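Local coordinates for major capsid protein (Norovirus Hu/GI.7/TCH-060/USA/2003, PDB 4P25), which forms the capsid of a human norovirus and, through its protruding domain, binds histo-blood group antigens such as Lewis Y, at residues V71-A75 with S76-L80; I13-N16 with N17-N20. One frame throughout, in Å; residues are numbered along the deposited sequence.

Interaction 1 (V71-A75 with S76-L80)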
loop_
_atom_site.group_PDB
_atom_site.type_symbol
_atom_site.label_atom_id
_atom_site.label_comp_id
_atom_site.label_asym_id
_atom_site.label_seq_id
_atom_site.Cartn_x
_atom_site.Cartn_y
_atom_site.Cartn_z
ATOM N N VAL A 71 4.803 7.126 -23.127
ATOM C CA VAL A 71 4.380 8.390 -23.718
ATOM C C VAL A 71 4.443 8.322 -25.239
ATOM O O VAL A 71 5.426 7.841 -25.804
ATOM C CB VAL A 71 5.255 9.554 -23.208
ATOM C CG1 VAL A 71 4.911 10.863 -23.928
ATOM C CG2 VAL A 71 5.101 9.704 -21.702
ATOM N N PHE A 72 3.377 8.783 -25.888
ATOM C CA PHE A 72 3.347 8.889 -27.344
ATOM C C PHE A 72 2.738 10.226 -27.776
ATOM O O PHE A 72 2.120 10.924 -26.971
ATOM C CB PHE A 72 2.604 7.700 -27.980
ATOM C CG PHE A 72 1.107 7.725 -27.787
ATOM C CD1 PHE A 72 0.534 7.246 -26.616
ATOM C CD2 PHE A 72 0.276 8.206 -28.784
ATOM C CE1 PHE A 72 -0.845 7.264 -26.445
ATOM C CE2 PHE A 72 -1.099 8.225 -28.617
ATOM C CZ PHE A 72 -1.660 7.757 -27.448
ATOM N N SER A 73 2.931 10.583 -29.039
ATOM C CA SER A 73 2.439 11.856 -29.555
ATOM C C SER A 73 1.019 11.727 -30.094
ATOM O O SER A 73 0.728 10.827 -30.884
ATOM C CB SER A 73 3.353 12.375 -30.668
ATOM O OG SER A 73 4.674 12.585 -30.203
ATOM N N THR A 74 0.141 12.626 -29.662
ATOM C CA THR A 74 -1.215 12.678 -30.195
ATOM C C THR A 74 -1.378 13.942 -31.029
ATOM O O THR A 74 -0.437 14.729 -31.162
ATOM C CB THR A 74 -2.256 12.690 -29.073
ATOM O OG1 THR A 74 -2.182 13.938 -28.371
ATOM C CG2 THR A 74 -1.990 11.558 -28.094
ATOM N N ALA A 75 -2.573 14.142 -31.573
ATOM C CA ALA A 75 -2.849 15.291 -32.426
ATOM C C ALA A 75 -2.646 16.623 -31.705
ATOM O O ALA A 75 -2.253 17.615 -32.317
ATOM C CB ALA A 75 -4.266 15.208 -32.993
ATOM N N SER A 76 -2.902 16.642 -30.402
ATOM C CA SER A 76 -2.895 17.894 -29.654
ATOM C C SER A 76 -1.798 17.956 -28.596
ATOM O O SER A 76 -1.618 18.980 -27.937
ATOM C CB SER A 76 -4.253 18.110 -28.990
ATOM O OG SER A 76 -4.495 17.121 -28.005
ATOM N N GLY A 77 -1.070 16.860 -28.439
ATOM C CA GLY A 77 -0.072 16.757 -27.394
ATOM C C GLY A 77 0.147 15.291 -27.098
ATOM O O GLY A 77 0.064 14.472 -28.002
ATOM N N LYS A 78 0.380 14.953 -25.837
ATOM C CA LYS A 78 0.816 13.605 -25.474
ATOM C C LYS A 78 -0.277 12.668 -24.974
ATOM O O LYS A 78 -1.369 13.092 -24.598
ATOM C CB LYS A 78 1.905 13.689 -24.411
ATOM C CG LYS A 78 3.139 14.446 -24.849
ATOM C CD LYS A 78 3.730 13.786 -26.073
ATOM C CE LYS A 78 5.190 14.129 -26.236
ATOM N NZ LYS A 78 5.386 15.535 -26.658
ATOM N N GLY A 79 0.045 11.377 -24.964
ATOM C CA GLY A 79 -0.816 10.371 -24.370
ATOM C C GLY A 79 0.028 9.250 -23.798
ATOM O O GLY A 79 1.250 9.246 -23.970
ATOM N N LEU A 80 -0.610 8.311 -23.108
ATOM C CA LEU A 80 0.073 7.111 -22.624
ATOM C C LEU A 80 -0.491 5.868 -23.286
ATOM O O LEU A 80 -1.710 5.666 -23.303
ATOM C CB LEU A 80 -0.098 6.949 -21.108
ATOM C CG LEU A 80 0.679 7.804 -20.116
ATOM C CD1 LEU A 80 0.422 7.269 -18.708
ATOM C CD2 LEU A 80 2.170 7.804 -20.426
HETATM O O HOH W 1 -3.055 14.772 -25.825
HETATM O O HOH W 2 -5.076 14.913 -29.077
#
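V71-S73 and K78-L80 run antiparallel as the tip of a beta hairpin, their short axes 4.5 Å apart at closest approach, with T74-G77 carrying the chain round the turn. F72 and G79 form the hydrogen-bonded pair: F72 N gives to G79 O at 2.9 Å, while G79 N returns a bond to F72 O. V71 with L80 and S73 with K78 are the flanking non-hydrogen-bonded pairs. The hairpin belongs to a six-stranded antiparallel sheet, consistent with the outer (P2) part of a norovirus P domain; L80 continues the backbone bonding to I143, and V71 to G153.

On one face, V71 CG2 meets L80 CD2 at 3.7 Å, branched apolar side chains suited to a place where L80 is buried and V71 is partly covered. The V71 CG1 methyl sits anti to the backbone N (chi1 174°) and touches K78 CD, so the lysine's aliphatic part extends the apolar patch.

On the other face, the F72 ring leans across the strand onto G79, whose CA lies 4.2 Å from the ring centroid in an off-centre CH-pi contact; L80 C lies at the ring edge. Without a side chain, G79 lets the ring settle directly on the backbone. Glycine suits G77 for another reason: phi there is 156°, where any side chain would collide with the carbonyl oxygen of S76. A75 and S76 have type I turn angles. Beside the turn, one water donates both to T74 OG1, at 2.8 Å, and to K78 O, at 2.7 Å.

Interaction 2 (I13-N16 with N17-N20)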
loop_
_atom_site.group_PDB
_atom_site.type_symbol
_atom_site.label_atom_id
_atom_site.label_comp_id
_atom_site.label_asym_id
_atom_site.label_seq_id
_atom_site.Cartn_x
_atom_site.Cartn_y
_atom_site.Cartn_z
ATOM N N ILE A 13 -6.553 -7.094 12.037
ATOM C CA ILE A 13 -5.894 -5.796 11.957
ATOM C C ILE A 13 -6.947 -4.733 12.247
ATOM O O ILE A 13 -8.037 -4.788 11.682
ATOM C CB ILE A 13 -5.343 -5.538 10.537
ATOM C CG1 ILE A 13 -4.282 -6.576 10.161
ATOM C CG2 ILE A 13 -4.765 -4.144 10.434
ATOM C CD1 ILE A 13 -3.832 -6.504 8.709
ATOM N N PRO A 14 -6.639 -3.769 13.130
ATOM C CA PRO A 14 -7.634 -2.731 13.423
ATOM C C PRO A 14 -7.945 -1.906 12.182
ATOM O O PRO A 14 -7.073 -1.733 11.324
ATOM C CB PRO A 14 -6.941 -1.858 14.475
ATOM C CG PRO A 14 -5.855 -2.710 15.036
ATOM C CD PRO A 14 -5.404 -3.586 13.910
ATOM N N LEU A 15 -9.176 -1.414 12.098
ATOM C CA LEU A 15 -9.660 -0.730 10.903
ATOM C C LEU A 15 -8.780 0.440 10.474
ATOM O O LEU A 15 -8.548 0.634 9.275
ATOM C CB LEU A 15 -11.108 -0.276 11.101
ATOM C CG LEU A 15 -11.821 0.265 9.858
ATOM C CD1 LEU A 15 -11.670 -0.689 8.686
ATOM C CD2 LEU A 15 -13.286 0.506 10.166
ATOM N N ASN A 16 -8.269 1.206 11.437
ATOM C CA ASN A 16 -7.423 2.349 11.098
ATOM C C ASN A 16 -6.008 1.975 10.635
ATOM O O ASN A 16 -5.233 2.849 10.240
ATOM C CB ASN A 16 -7.398 3.409 12.215
ATOM C CG ASN A 16 -6.937 2.863 13.551
ATOM O OD1 ASN A 16 -6.595 1.690 13.680
ATOM N ND2 ASN A 16 -6.917 3.730 14.561
ATOM N N ASN A 17 -5.686 0.680 10.685
ATOM C CA ASN A 17 -4.463 0.146 10.072
ATOM C C ASN A 17 -4.743 -0.568 8.741
ATOM O O ASN A 17 -3.884 -1.274 8.212
ATOM C CB ASN A 17 -3.728 -0.815 11.019
ATOM C CG ASN A 17 -2.803 -0.105 11.994
ATOM O OD1 ASN A 17 -2.388 1.030 11.768
ATOM N ND2 ASN A 17 -2.464 -0.787 13.085
ATOM N N LEU A 18 -5.941 -0.375 8.199
ATOM C CA LEU A 18 -6.302 -0.957 6.904
ATOM C C LEU A 18 -6.318 0.094 5.803
ATOM O O LEU A 18 -6.711 1.240 6.041
ATOM C CB LEU A 18 -7.666 -1.643 6.986
ATOM C CG LEU A 18 -7.705 -2.871 7.894
ATOM C CD1 LEU A 18 -9.103 -3.471 7.945
ATOM C CD2 LEU A 18 -6.685 -3.893 7.408
ATOM N N ALA A 19 -5.896 -0.300 4.601
ATOM C CA ALA A 19 -5.837 0.607 3.458
ATOM C C ALA A 19 -7.141 0.683 2.666
ATOM O O ALA A 19 -7.872 -0.296 2.546
ATOM C CB ALA A 19 -4.690 0.207 2.524
ATOM N N ASN A 20 -7.418 1.859 2.116
ATOM C CA ASN A 20 -8.470 2.008 1.125
ATOM C C ASN A 20 -8.089 1.206 -0.122
ATOM O O ASN A 20 -6.904 1.089 -0.469
ATOM C CB ASN A 20 -8.639 3.487 0.768
ATOM C CG ASN A 20 -9.996 3.797 0.166
ATOM O OD1 ASN A 20 -10.266 3.484 -1.001
ATOM N ND2 ASN A 20 -10.849 4.458 0.947
#
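The side chains of P14 and N17, a pyrrolidine ring and a carboxamide, run alongside one another in the same direction, with P14 CD 4.1 Å from the amide nitrogen, N17 ND2. The other end of that amide, OD1, accepts a hydrogen bond from Q63 of the second subunit. A second carboxamide, that of N16, folds back toward its own backbone (chi1 57°) and brings OD1 near N17 N, at an angle too poor for a hydrogen bond.

The backbone here makes a short 3-10 turn. N17 N bonds to P14 O at 2.9 Å and L18 N to L15 O at 3.0 Å, two successive bonds, each from residue i+3 back to residue i. Proline is tolerated at P14 because this first residue contributes its carbonyl and no N-H to the turn.

L18 packs against both I13 and L15. Its CD2 meets I13 CG2 at 3.6 Å, and its CD1 reaches L15 CD1 at 3.9 Å, the two leucine side chains crossing at about a right angle. I13 CG2 also packs against N17 CB, 3.5 Å away. Further out, L18 rests on P224 and on F227 of helix 225-234.

The chemistry is therefore divided: aliphatic groups close the turn on itself, and L15 and L18 join it to the rest of the chain, while the asparagine amide of N17 carries a directional bond across the dimer interface.

Overall arrangement
The two contacts lie on opposite sides of the chain's centre, their centres about 39 Å apart and their nearest atoms about 21 Å apart, and they share no strand or helix. Interaction 1 is a surface contact far from the centre, and no other chain of the assembly touches it; the K78 side chain lies about 14 Å from a bound fucose. Interaction 2 is partly buried, in a loop ahead of strand 29-31, and adjoins the second subunit. Their bonding differs accordingly: reciprocal bonds between strands, an aromatic ring and waters in 71-80, against bonds within one turn, aliphatic packing and an intersubunit amide bond in 13-20.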